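Local coordinates for class B carbapenemase GOB-18 (Elizabethkingia meningoseptica, PDB 5K0W), which hydrolyses beta-lactam antibiotics, carbapenems probably among them, as a metallo-beta-lactamase of the B3 group with two zinc ions in its active site, at residues S17-K22 with Y141-K146; K29-A34 with Y50-Y55; I66-A71 with G105-F110; V127-G132 with P147-K152; S134-G139 with S202-K207. One frame throughout, in Å; residues are numbered along the deposited sequence.

Contact 1. Residues S17-K22 with Y141-K146; sequences SAQVVK and YGVTFK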
# COMPACT_ATOMS: atom_id res chain seq x y z
N SER A 17 23.21 -14.45 15.83
CA SER A 17 22.44 -13.57 16.70
C SER A 17 21.52 -12.62 15.90
O SER A 17 22.00 -11.67 15.26
CB SER A 17 23.35 -12.80 17.67
OG SER A 17 22.74 -12.49 18.92
N ALA A 18 20.22 -12.89 15.91
CA ALA A 18 19.24 -12.03 15.23
C ALA A 18 17.93 -12.02 15.99
O ALA A 18 17.44 -13.07 16.42
CB ALA A 18 19.01 -12.50 13.80
N GLN A 19 17.36 -10.81 16.16
CA GLN A 19 16.04 -10.60 16.78
C GLN A 19 15.05 -11.39 15.90
O GLN A 19 15.08 -11.26 14.67
CB GLN A 19 15.69 -9.11 16.79
CG GLN A 19 16.71 -8.21 17.49
CD GLN A 19 16.27 -6.77 17.61
OE1 GLN A 19 15.22 -6.36 17.09
NE2 GLN A 19 17.06 -5.95 18.30
N VAL A 20 14.28 -12.28 16.53
CA VAL A 20 13.38 -13.22 15.87
C VAL A 20 12.13 -12.54 15.30
O VAL A 20 11.44 -11.82 16.02
CB VAL A 20 13.03 -14.41 16.81
CG1 VAL A 20 12.16 -15.45 16.10
CG2 VAL A 20 14.30 -15.07 17.35
N VAL A 21 11.84 -12.82 14.01
CA VAL A 21 10.66 -12.35 13.28
C VAL A 21 9.56 -13.42 13.43
O VAL A 21 9.84 -14.60 13.22
CB VAL A 21 10.99 -12.09 11.79
CG1 VAL A 21 9.75 -11.69 11.00
CG2 VAL A 21 12.09 -11.04 11.63
N LYS A 22 8.32 -13.02 13.78
CA LYS A 22 7.18 -13.93 13.87
C LYS A 22 5.86 -13.24 13.51
O LYS A 22 5.38 -12.39 14.27
CB LYS A 22 7.10 -14.62 15.24
CG LYS A 22 6.23 -15.87 15.23
CD LYS A 22 5.42 -16.02 16.49
CE LYS A 22 4.41 -17.12 16.38
NZ LYS A 22 3.58 -17.22 17.60
N TYR A 141 2.61 -7.66 19.14
CA TYR A 141 3.07 -8.88 18.48
C TYR A 141 4.61 -8.95 18.35
O TYR A 141 5.13 -9.93 17.82
CB TYR A 141 2.42 -9.01 17.09
CG TYR A 141 0.91 -9.09 17.13
CD1 TYR A 141 0.26 -10.28 17.45
CD2 TYR A 141 0.13 -7.98 16.83
CE1 TYR A 141 -1.13 -10.35 17.51
CE2 TYR A 141 -1.26 -8.03 16.89
CZ TYR A 141 -1.89 -9.22 17.24
OH TYR A 141 -3.26 -9.31 17.29
N GLY A 142 5.32 -7.91 18.80
CA GLY A 142 6.77 -7.83 18.71
C GLY A 142 7.27 -7.50 17.31
O GLY A 142 6.89 -6.47 16.75
N VAL A 143 8.15 -8.37 16.76
CA VAL A 143 8.72 -8.21 15.42
C VAL A 143 7.90 -9.07 14.47
O VAL A 143 8.04 -10.30 14.48
CB VAL A 143 10.24 -8.53 15.35
CG1 VAL A 143 10.77 -8.38 13.93
CG2 VAL A 143 11.04 -7.65 16.31
N THR A 144 7.02 -8.43 13.68
CA THR A 144 6.12 -9.10 12.71
C THR A 144 6.71 -9.16 11.30
O THR A 144 6.19 -9.87 10.45
CB THR A 144 4.73 -8.45 12.70
OG1 THR A 144 4.86 -7.03 12.75
CG2 THR A 144 3.84 -8.94 13.82
N PHE A 145 7.78 -8.41 11.05
CA PHE A 145 8.44 -8.38 9.75
C PHE A 145 9.90 -7.98 9.91
O PHE A 145 10.25 -7.29 10.87
CB PHE A 145 7.70 -7.42 8.78
CG PHE A 145 7.76 -5.95 9.14
CD1 PHE A 145 6.78 -5.38 9.94
CD2 PHE A 145 8.75 -5.14 8.62
CE1 PHE A 145 6.81 -4.01 10.23
CE2 PHE A 145 8.80 -3.78 8.92
CZ PHE A 145 7.82 -3.22 9.72
N LYS A 146 10.75 -8.41 8.94
CA LYS A 146 12.19 -8.11 8.93
C LYS A 146 12.37 -6.61 8.90
O LYS A 146 11.95 -5.98 7.92
CB LYS A 146 12.88 -8.71 7.70
CG LYS A 146 13.25 -10.18 7.76
CD LYS A 146 13.65 -10.63 6.34
CE LYS A 146 14.39 -11.94 6.28
NZ LYS A 146 15.28 -11.99 5.10
O HOH W 1 9.69 -10.89 18.41
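Gln19 makes the first approach to Val143, its OE1 lying loosely by CG2 while also receiving a weak bond from Lys133; a long polar chain suits this surface position. At Val20 the backbone does the work. Its carbonyl O lies 3.6 Å from Val143 CB, and one water donates to that oxygen while weakly taking the N-H of Val143. Val21 is the apolar centre. Its CG1, anti to the backbone N (chi1 176°), rests on the main chain at 3.8 Å from Phe145 CA, whereas CG2 meets Val143 CG1 at 3.8 Å. The two valines are set nearly perpendicular, and Lys146 CG flanks the same CG2. Branching at CB lets one short residue serve both neighbours. Lys22 N then gives a nearly straight hydrogen bond to Val143 O (2.8 Å, 174°), a carbonyl that Val21 CA also touches through a C-H...O contact at 3.5 Å. The ammonium of Lys22 pairs with Glu25. Beneath this join of N-terminal arm and loop, Thr144 and Phe145 pack on Tyr101 of helix 101-104, and Lys146 reaches across to a salt bridge with Asp109 on helix 107-114.

Contact 2. Residues K29-A34 with Y50-Y55; sequences KEWNQA and YDLASY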
# COMPACT_ATOMS: atom_id res chain seq x y z
N LYS A 29 -6.42 -16.89 4.50
CA LYS A 29 -6.00 -17.73 3.38
C LYS A 29 -5.63 -16.91 2.15
O LYS A 29 -4.58 -17.16 1.55
CB LYS A 29 -7.12 -18.75 3.06
CG LYS A 29 -6.88 -19.66 1.84
CD LYS A 29 -8.17 -20.03 1.10
CE LYS A 29 -8.81 -18.87 0.37
NZ LYS A 29 -9.85 -19.31 -0.58
N GLU A 30 -6.48 -15.93 1.80
CA GLU A 30 -6.34 -15.05 0.62
C GLU A 30 -5.06 -14.20 0.60
O GLU A 30 -4.67 -13.73 -0.47
CB GLU A 30 -7.59 -14.15 0.47
CG GLU A 30 -8.89 -14.90 0.26
CD GLU A 30 -10.07 -14.07 -0.23
OE1 GLU A 30 -10.18 -12.88 0.15
OE2 GLU A 30 -10.90 -14.63 -0.98
N TRP A 31 -4.41 -14.02 1.75
CA TRP A 31 -3.20 -13.21 1.87
C TRP A 31 -1.97 -13.81 1.22
O TRP A 31 -1.17 -13.08 0.63
CB TRP A 31 -2.92 -12.87 3.33
CG TRP A 31 -3.79 -11.78 3.89
CD1 TRP A 31 -4.99 -11.33 3.38
CD2 TRP A 31 -3.56 -11.03 5.08
NE1 TRP A 31 -5.50 -10.34 4.18
CE2 TRP A 31 -4.65 -10.15 5.25
CE3 TRP A 31 -2.55 -11.05 6.06
CZ2 TRP A 31 -4.74 -9.27 6.33
CZ3 TRP A 31 -2.64 -10.18 7.14
CH2 TRP A 31 -3.72 -9.29 7.25
N ASN A 32 -1.82 -15.15 1.35
CA ASN A 32 -0.68 -15.91 0.80
C ASN A 32 -1.08 -16.70 -0.43
O ASN A 32 -0.26 -17.40 -1.01
CB ASN A 32 -0.08 -16.82 1.88
CG ASN A 32 0.11 -16.13 3.21
OD1 ASN A 32 0.71 -15.05 3.30
ND2 ASN A 32 -0.44 -16.72 4.26
N GLN A 33 -2.34 -16.57 -0.85
CA GLN A 33 -2.91 -17.24 -2.01
C GLN A 33 -2.46 -16.54 -3.28
O GLN A 33 -2.54 -15.31 -3.36
CB GLN A 33 -4.45 -17.24 -1.89
CG GLN A 33 -5.17 -18.25 -2.76
CD GLN A 33 -6.60 -17.84 -3.00
OE1 GLN A 33 -7.36 -17.53 -2.08
NE2 GLN A 33 -6.99 -17.84 -4.25
N ALA A 34 -1.99 -17.31 -4.28
CA ALA A 34 -1.49 -16.77 -5.55
C ALA A 34 -2.59 -16.16 -6.40
O ALA A 34 -3.73 -16.62 -6.39
CB ALA A 34 -0.77 -17.85 -6.34
N TYR A 50 -3.59 -12.85 -3.91
CA TYR A 50 -5.05 -12.81 -4.03
C TYR A 50 -5.66 -11.58 -3.34
O TYR A 50 -6.47 -10.91 -3.96
CB TYR A 50 -5.71 -14.13 -3.59
CG TYR A 50 -7.11 -14.29 -4.13
CD1 TYR A 50 -7.33 -14.73 -5.43
CD2 TYR A 50 -8.22 -13.93 -3.36
CE1 TYR A 50 -8.62 -14.85 -5.95
CE2 TYR A 50 -9.51 -14.06 -3.86
CZ TYR A 50 -9.71 -14.50 -5.16
OH TYR A 50 -10.99 -14.61 -5.66
N ASP A 51 -5.23 -11.26 -2.11
CA ASP A 51 -5.75 -10.07 -1.42
C ASP A 51 -4.71 -8.97 -1.18
O ASP A 51 -5.09 -7.80 -1.11
CB ASP A 51 -6.45 -10.45 -0.10
CG ASP A 51 -7.28 -9.30 0.45
OD1 ASP A 51 -7.98 -8.63 -0.34
OD2 ASP A 51 -7.22 -9.07 1.67
N LEU A 52 -3.43 -9.33 -1.04
CA LEU A 52 -2.41 -8.33 -0.76
C LEU A 52 -1.86 -7.69 -1.99
O LEU A 52 -1.00 -8.25 -2.67
CB LEU A 52 -1.32 -8.86 0.20
CG LEU A 52 -1.85 -9.51 1.49
CD1 LEU A 52 -0.72 -10.12 2.31
CD2 LEU A 52 -2.65 -8.53 2.31
N ALA A 53 -2.39 -6.51 -2.30
CA ALA A 53 -2.02 -5.73 -3.48
C ALA A 53 -0.58 -5.25 -3.46
O ALA A 53 -0.12 -4.68 -2.47
CB ALA A 53 -2.97 -4.55 -3.66
N SER A 54 0.12 -5.52 -4.57
CA SER A 54 1.49 -5.11 -4.83
C SER A 54 1.48 -4.55 -6.24
O SER A 54 1.03 -5.22 -7.16
CB SER A 54 2.47 -6.28 -4.70
OG SER A 54 3.79 -5.89 -5.02
N TYR A 55 1.91 -3.30 -6.40
CA TYR A 55 1.88 -2.59 -7.67
C TYR A 55 3.25 -2.41 -8.30
O TYR A 55 4.21 -2.03 -7.62
CB TYR A 55 1.15 -1.24 -7.52
CG TYR A 55 -0.27 -1.44 -7.03
CD1 TYR A 55 -1.26 -1.93 -7.87
CD2 TYR A 55 -0.60 -1.23 -5.70
CE1 TYR A 55 -2.55 -2.18 -7.41
CE2 TYR A 55 -1.89 -1.45 -5.23
CZ TYR A 55 -2.86 -1.94 -6.09
OH TYR A 55 -4.13 -2.20 -5.66
O HOH W 2 -9.59 -10.68 -1.66
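Leu52 CD2 sits over one face of the Trp31 indole, 3.7 Å from the centroid of the five-membered ring and almost on its normal, while CD1 lies against Trp31 CB. A branched leucine can thus cover ring and stem together. At the indole edge, NE1 gives a weak hydrogen bond to Asp51 OD2 (3.3 Å), the carboxylate turned 27° from the ring. With Tyr50 CG opposite its backbone N (chi1 -160°), the ring turns one face to the Gln33 amide, NE2 3.3 Å from CD1 and the planes 20° apart; the Glu30 carboxylate approaches this ring obliquely. Backbone bonds set these pairs: Tyr50 N to Gln33 O at 2.7 Å, and a weaker one from Asp51 N to Glu30 O. The two loops flank the dizinc centre of the metallo-beta-lactamase fold. Leu52 and Trp31 both touch the zinc ligand Asp102, and Asp51 OD2 is hydrogen-bonded to ND1 of His241, another ligand, which makes Asp51 a second-shell residue. Aspartate suits this place because OD1 remains for Ser243 N and for a water that also donates to Glu30 OE1. Farther out, Tyr50 stacks on His248, while Thr49 OG1 bonds to Trp31 O and Leu52 N.

Contact 3. Residues I66-A71 with G105-F110; sequences INTGTA and GALQDF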
# COMPACT_ATOMS: atom_id res chain seq x y z
N ILE A 66 5.33 -0.77 -5.37
CA ILE A 66 4.56 -0.27 -4.22
C ILE A 66 3.93 -1.48 -3.54
O ILE A 66 3.21 -2.22 -4.20
CB ILE A 66 3.51 0.82 -4.58
CG1 ILE A 66 4.13 1.97 -5.36
CG2 ILE A 66 2.80 1.33 -3.34
CD1 ILE A 66 3.46 2.19 -6.61
N ASN A 67 4.24 -1.69 -2.24
CA ASN A 67 3.76 -2.80 -1.37
C ASN A 67 4.27 -4.20 -1.70
O ASN A 67 4.51 -4.50 -2.88
CB ASN A 67 2.24 -2.76 -1.13
CG ASN A 67 1.75 -1.45 -0.56
OD1 ASN A 67 2.52 -0.61 -0.07
ND2 ASN A 67 0.46 -1.25 -0.65
N THR A 68 4.46 -5.07 -0.66
CA THR A 68 5.04 -6.40 -0.84
C THR A 68 4.38 -7.63 -0.22
O THR A 68 5.05 -8.68 -0.18
CB THR A 68 6.50 -6.43 -0.32
OG1 THR A 68 6.52 -6.49 1.12
CG2 THR A 68 7.41 -5.35 -0.91
N GLY A 69 3.17 -7.55 0.33
CA GLY A 69 2.57 -8.73 0.98
C GLY A 69 3.38 -9.23 2.19
O GLY A 69 4.34 -8.57 2.59
N THR A 70 3.03 -10.42 2.75
CA THR A 70 3.72 -11.03 3.91
C THR A 70 5.10 -11.55 3.51
O THR A 70 5.51 -11.33 2.37
CB THR A 70 2.86 -12.14 4.54
OG1 THR A 70 2.63 -13.16 3.56
CG2 THR A 70 1.55 -11.63 5.11
N ALA A 71 5.82 -12.24 4.42
CA ALA A 71 7.15 -12.82 4.13
C ALA A 71 7.08 -13.83 2.99
O ALA A 71 7.91 -13.78 2.08
CB ALA A 71 7.73 -13.48 5.37
N GLY A 105 6.29 -7.27 4.68
CA GLY A 105 6.95 -8.55 4.92
C GLY A 105 8.09 -8.95 4.00
O GLY A 105 9.04 -9.59 4.45
N ALA A 106 8.00 -8.61 2.69
CA ALA A 106 9.04 -8.96 1.72
C ALA A 106 9.96 -7.81 1.37
O ALA A 106 10.82 -7.98 0.52
CB ALA A 106 8.42 -9.54 0.47
N LEU A 107 9.81 -6.66 2.07
CA LEU A 107 10.57 -5.43 1.85
C LEU A 107 12.06 -5.57 1.98
O LEU A 107 12.79 -5.02 1.16
CB LEU A 107 10.08 -4.31 2.77
CG LEU A 107 9.22 -3.23 2.16
CD1 LEU A 107 8.77 -2.27 3.24
CD2 LEU A 107 9.99 -2.44 1.09
N GLN A 108 12.53 -6.26 3.04
CA GLN A 108 13.95 -6.48 3.27
C GLN A 108 14.49 -7.44 2.22
O GLN A 108 15.57 -7.19 1.67
CB GLN A 108 14.24 -6.98 4.69
CG GLN A 108 15.74 -7.02 5.04
CD GLN A 108 16.45 -5.69 4.90
OE1 GLN A 108 15.83 -4.64 4.76
NE2 GLN A 108 17.76 -5.70 4.89
N ASP A 109 13.72 -8.51 1.93
CA ASP A 109 14.04 -9.54 0.94
C ASP A 109 14.27 -8.86 -0.42
O ASP A 109 15.27 -9.15 -1.07
CB ASP A 109 12.91 -10.58 0.86
CG ASP A 109 12.65 -11.39 2.14
OD1 ASP A 109 13.58 -11.47 2.99
OD2 ASP A 109 11.56 -11.99 2.26
N PHE A 110 13.40 -7.89 -0.79
CA PHE A 110 13.53 -7.11 -2.02
C PHE A 110 14.73 -6.17 -1.98
O PHE A 110 15.51 -6.17 -2.94
CB PHE A 110 12.24 -6.34 -2.33
CG PHE A 110 11.29 -7.13 -3.19
CD1 PHE A 110 11.57 -7.37 -4.53
CD2 PHE A 110 10.13 -7.66 -2.65
CE1 PHE A 110 10.71 -8.15 -5.32
CE2 PHE A 110 9.25 -8.42 -3.44
CZ PHE A 110 9.55 -8.67 -4.77
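Thr68 reaches across to Ala106 with its hydroxyl and to Phe110 with its methyl, and it gives up more surface than any other residue here. Its chi1 of 76° sets OG1 between the backbone N and the carbonyl carbon, where it accepts the N-H of Ala106 at 3.0 Å (angle 145°). CG2, anti to the carbonyl carbon, instead approaches the Phe110 ring obliquely, 4.0 Å from CD2, the two side chains running antiparallel past one another. Leu107 CG lies at the same methyl. Threonine suits a place that asks for a polar and an apolar branch from one CB.

Gly105 comes second. Having no side chain, it lets the main chains close to a CA-CA distance of 4.2 Å with Thr70, and Thr70 C lies 3.8 Å from its CA. Ala71, the third, lays its CA 3.8 Å from Gly105 O; its own N-H is held by Glu23 OE2. Ala106 occupies the N-cap position of helix 107-114, and its small CB fits beside Thr68 O at 3.5 Å.

Thr68 OG1 also forms a weak hydrogen bond with His103 O. This one buried hydroxyl therefore ties the loop to the backbone of zinc ligand His103 in helix 101-104 and to that of Ala106 at the N-cap of helix 107-114, and so finds protein partners on both counts.

Contact 4. Residues V127-G132 with P147-K152; sequences VLRTGG and PVTPDK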
# COMPACT_ATOMS: atom_id res chain seq x y z
N VAL A 127 8.62 2.39 13.04
CA VAL A 127 7.95 1.09 12.85
C VAL A 127 8.78 0.18 11.91
O VAL A 127 8.93 -1.02 12.17
CB VAL A 127 6.47 1.28 12.39
CG1 VAL A 127 5.80 -0.06 12.06
CG2 VAL A 127 5.67 2.04 13.43
N LEU A 128 9.36 0.77 10.86
CA LEU A 128 10.15 0.03 9.88
C LEU A 128 11.51 -0.41 10.37
O LEU A 128 11.93 -1.54 10.09
CB LEU A 128 10.22 0.78 8.55
CG LEU A 128 8.92 0.71 7.76
CD1 LEU A 128 8.64 1.99 7.06
CD2 LEU A 128 8.91 -0.46 6.80
N ARG A 129 12.19 0.45 11.14
CA ARG A 129 13.51 0.18 11.70
C ARG A 129 13.44 -0.86 12.84
O ARG A 129 14.43 -1.56 13.07
CB ARG A 129 14.16 1.48 12.19
CG ARG A 129 14.45 2.46 11.06
CD ARG A 129 15.05 3.75 11.60
NE ARG A 129 16.51 3.69 11.61
CZ ARG A 129 17.30 4.28 10.71
NH1 ARG A 129 16.77 5.00 9.73
NH2 ARG A 129 18.62 4.16 10.80
N THR A 130 12.28 -0.95 13.53
CA THR A 130 12.04 -1.87 14.64
C THR A 130 11.23 -3.11 14.24
O THR A 130 10.85 -3.89 15.11
CB THR A 130 11.35 -1.18 15.82
OG1 THR A 130 9.97 -0.95 15.52
CG2 THR A 130 12.07 0.07 16.30
N GLY A 131 10.97 -3.26 12.94
CA GLY A 131 10.22 -4.39 12.39
C GLY A 131 8.86 -4.60 13.02
O GLY A 131 8.41 -5.74 13.17
N GLY A 132 8.21 -3.50 13.40
CA GLY A 132 6.87 -3.54 13.99
C GLY A 132 6.76 -3.28 15.47
O GLY A 132 5.67 -2.98 15.95
N PRO A 147 12.97 -6.00 9.94
CA PRO A 147 13.17 -4.54 9.92
C PRO A 147 13.95 -4.05 8.70
O PRO A 147 14.80 -4.76 8.19
CB PRO A 147 13.91 -4.27 11.24
CG PRO A 147 14.49 -5.56 11.63
CD PRO A 147 13.50 -6.58 11.19
N VAL A 148 13.60 -2.85 8.21
CA VAL A 148 14.22 -2.21 7.04
C VAL A 148 14.55 -0.73 7.34
O VAL A 148 13.83 -0.08 8.11
CB VAL A 148 13.39 -2.44 5.72
CG1 VAL A 148 12.01 -1.81 5.79
CG2 VAL A 148 14.13 -1.95 4.48
N THR A 149 15.67 -0.23 6.77
CA THR A 149 16.15 1.14 6.93
C THR A 149 15.92 1.99 5.67
O THR A 149 16.54 1.73 4.64
CB THR A 149 17.57 1.13 7.49
OG1 THR A 149 17.51 0.55 8.79
CG2 THR A 149 18.18 2.52 7.58
N PRO A 150 15.01 3.00 5.71
CA PRO A 150 14.76 3.79 4.50
C PRO A 150 15.96 4.65 4.08
O PRO A 150 16.67 5.18 4.93
CB PRO A 150 13.54 4.64 4.86
CG PRO A 150 13.55 4.73 6.33
CD PRO A 150 14.14 3.43 6.82
N ASP A 151 16.17 4.73 2.77
CA ASP A 151 17.23 5.51 2.13
C ASP A 151 16.81 6.98 2.06
O ASP A 151 17.67 7.86 1.95
CB ASP A 151 17.52 4.97 0.72
CG ASP A 151 17.95 3.52 0.73
OD1 ASP A 151 17.05 2.64 0.73
OD2 ASP A 151 19.17 3.25 0.76
N LYS A 152 15.50 7.25 2.09
CA LYS A 152 14.93 8.59 2.06
C LYS A 152 13.63 8.61 2.82
O LYS A 152 12.96 7.58 2.92
CB LYS A 152 14.67 9.03 0.60
CG LYS A 152 15.49 10.22 0.12
CD LYS A 152 15.16 10.58 -1.34
CE LYS A 152 13.96 11.51 -1.48
NZ LYS A 152 13.96 12.21 -2.79
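With chi1 at -75°, Leu128 turns CG away from its carbonyl carbon, and Val148, at chi1 63°, places CG1 between its backbone N and carbonyl carbon. The two side chains consequently stand parallel, with Leu128 CD2 3.5 Å from Val148 CG1. Both are buried, as befits their aliphatic branches. Arg129 starts away from the other segment but bends back at chi3 (92°), which brings its guanidinium to Thr149: CG2 is 3.6 Å from NH1, and OG1 lies 4.1 Å above the plane over the group's centre. Thr149 thus lies over one face of the guanidinium, at the surface, where a charged end can remain among solvent.

Below them the backbone fastens the end of the helix. Val148 N bonds to Leu128 O at 2.8 Å; Gly131 N reaches the same oxygen only weakly, so the loop supplies the stronger partner for a carbonyl at the helix end. Pro147, which has no N-H, needs no acceptor here, and its CB sits 3.3 Å from Arg129 O. Gly131, with its positive phi, lets the chain turn close beside the proline.

The loop thus runs beside the C-terminal end of helix 125-129 on its way to strand 152-154. Leu128 also touches Val120 of strand 117-121 and Leu107 of helix 107-114, while Val148 packs on Phe118 of that strand and on Gln108 and Lys111 of that helix.

Contact 5. Residues S134-G139 with S202-K207; sequences SDYEMG and SVIVDK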
# COMPACT_ATOMS: atom_id res chain seq x y z
N SER A 134 7.56 -0.75 17.39
CA SER A 134 7.03 0.55 17.77
C SER A 134 5.59 0.83 17.33
O SER A 134 5.06 1.88 17.68
CB SER A 134 7.95 1.68 17.32
OG SER A 134 8.05 1.65 15.91
N ASP A 135 4.93 -0.10 16.61
CA ASP A 135 3.55 0.12 16.15
C ASP A 135 2.57 0.24 17.32
O ASP A 135 2.55 -0.64 18.18
CB ASP A 135 3.10 -0.97 15.16
CG ASP A 135 1.84 -0.60 14.37
OD1 ASP A 135 0.73 -0.65 14.96
OD2 ASP A 135 1.97 -0.27 13.17
N TYR A 136 1.77 1.33 17.34
CA TYR A 136 0.75 1.64 18.35
C TYR A 136 -0.26 0.51 18.57
O TYR A 136 -0.92 0.46 19.61
CB TYR A 136 0.05 2.97 18.02
CG TYR A 136 -0.97 2.88 16.90
CD1 TYR A 136 -0.58 2.91 15.57
CD2 TYR A 136 -2.33 2.79 17.18
CE1 TYR A 136 -1.51 2.86 14.55
CE2 TYR A 136 -3.27 2.70 16.16
CZ TYR A 136 -2.86 2.73 14.85
OH TYR A 136 -3.80 2.67 13.85
N GLU A 137 -0.39 -0.38 17.58
CA GLU A 137 -1.28 -1.52 17.70
C GLU A 137 -0.56 -2.83 17.46
O GLU A 137 -0.69 -3.75 18.26
CB GLU A 137 -2.54 -1.35 16.81
CG GLU A 137 -3.53 -2.52 16.82
CD GLU A 137 -4.33 -2.82 18.08
OE1 GLU A 137 -4.17 -2.11 19.10
OE2 GLU A 137 -5.15 -3.76 18.03
N MET A 138 0.23 -2.91 16.37
CA MET A 138 0.95 -4.13 15.97
C MET A 138 2.19 -4.49 16.80
O MET A 138 2.72 -5.59 16.65
CB MET A 138 1.26 -4.09 14.45
CG MET A 138 0.03 -3.97 13.58
SD MET A 138 -1.18 -5.28 13.90
CE MET A 138 -0.32 -6.67 13.19
N GLY A 139 2.63 -3.56 17.66
CA GLY A 139 3.77 -3.70 18.56
C GLY A 139 3.59 -4.80 19.59
O GLY A 139 4.57 -5.44 19.98
N SER A 202 -9.32 2.84 7.46
CA SER A 202 -10.02 1.97 8.42
C SER A 202 -9.41 2.09 9.84
O SER A 202 -8.27 2.53 9.99
CB SER A 202 -10.02 0.52 7.93
OG SER A 202 -8.76 0.14 7.39
N VAL A 203 -10.20 1.73 10.87
CA VAL A 203 -9.79 1.78 12.29
C VAL A 203 -9.49 0.37 12.81
O VAL A 203 -10.38 -0.48 12.83
CB VAL A 203 -10.79 2.57 13.20
CG1 VAL A 203 -10.34 2.58 14.67
CG2 VAL A 203 -10.97 4.00 12.70
N ILE A 204 -8.22 0.13 13.24
CA ILE A 204 -7.74 -1.17 13.76
C ILE A 204 -7.80 -1.32 15.30
O ILE A 204 -7.68 -2.45 15.81
CB ILE A 204 -6.35 -1.55 13.18
CG1 ILE A 204 -5.22 -0.61 13.69
CG2 ILE A 204 -6.44 -1.57 11.64
CD1 ILE A 204 -3.82 -1.00 13.31
N VAL A 205 -7.99 -0.20 16.02
CA VAL A 205 -8.10 -0.18 17.49
C VAL A 205 -9.54 -0.38 17.95
O VAL A 205 -10.47 0.26 17.45
CB VAL A 205 -7.41 1.01 18.20
CG1 VAL A 205 -5.90 0.93 18.08
CG2 VAL A 205 -7.93 2.37 17.72
N ASP A 206 -9.71 -1.27 18.93
CA ASP A 206 -10.99 -1.64 19.55
C ASP A 206 -11.35 -0.65 20.69
O ASP A 206 -12.53 -0.40 20.94
CB ASP A 206 -10.91 -3.07 20.11
CG ASP A 206 -10.08 -4.06 19.27
OD1 ASP A 206 -8.82 -3.92 19.25
OD2 ASP A 206 -10.69 -4.98 18.68
N LYS A 207 -10.32 -0.08 21.36
CA LYS A 207 -10.44 0.89 22.45
C LYS A 207 -10.59 2.36 21.97
O LYS A 207 -10.31 2.66 20.81
CB LYS A 207 -9.25 0.73 23.43
CG LYS A 207 -7.88 1.09 22.85
CD LYS A 207 -6.76 0.94 23.88
CE LYS A 207 -5.47 1.57 23.41
NZ LYS A 207 -4.47 1.71 24.49
O HOH W 3 -6.51 2.62 13.98
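Tyr136 meets Ile204 at a slant and stands almost square to Val205, so a single ring meets two aliphatic residues in succession. Its CE2 lies 3.7 Å from Val205 CG1, and its OH is 3.6 Å from Ile204 CG1. The phenol oxygen is polar as well as flanked by carbon: a water in the plane of the ring, at its edge, donates to OH at 2.7 Å and accepts the N-H of Ile204, while OH also bonds to His175 O. Tyrosine suits the place because its flat ring packs on the branches and its tip still joins backbone and water.

Glu137 and Ile204 pass each other head to tail. The Glu137 chain, bent at chi2 (69°), puts CB 3.7 Å from Ile204 CD1 and swings the carboxylate over toward Val205 CG1. Both residues belong to loops on the zinc-bearing side of the metallo-beta-lactamase fold: Ile204 touches the zinc ligands His100 and His175, and its side chain comes within about 5 Å of a zinc ion. Asp135, also in touch with His100, shapes the turn leading into Met138. Its OD1 accepts Glu137 N at 2.9 Å, an Asx turn, and Met138 N at 2.7 Å, two bonds that fix the carboxylate.

Nearer the surface the side chains of Glu137 and Asp206 run nearly perpendicular, their carboxylate planes 47° apart, with OE2 3.9 Å from OD1. These like charges would tend to repel, but Glu137 OE2 has a salt bridge to Lys140, which probably eases it. Tyr136 and Val205 also touch Ile218 of helix 218-230.

In the fold
From the N terminus, the arm at 17-22 waits for 141-146, so contact 1 spans the longest loop, and contacts 2 and 3 both close within it, one after the other. Contact 2 joins the loop before strand 38-41 to the one entering strand 55-59; contact 3 then ties the end of strand 62-66 to helix 107-114. Asn32 bonded to Thr70 links these two. Contact 4 closes the short path from helix 125-129 toward strand 152-154 and crosses contact 1, with Phe145 lying against the Gly131-Gly132 turn. Contact 5 leaves from inside that path, crossing contacts 1 and 4, and reaches the loop before helix 218-230, bringing in the second half of the chain.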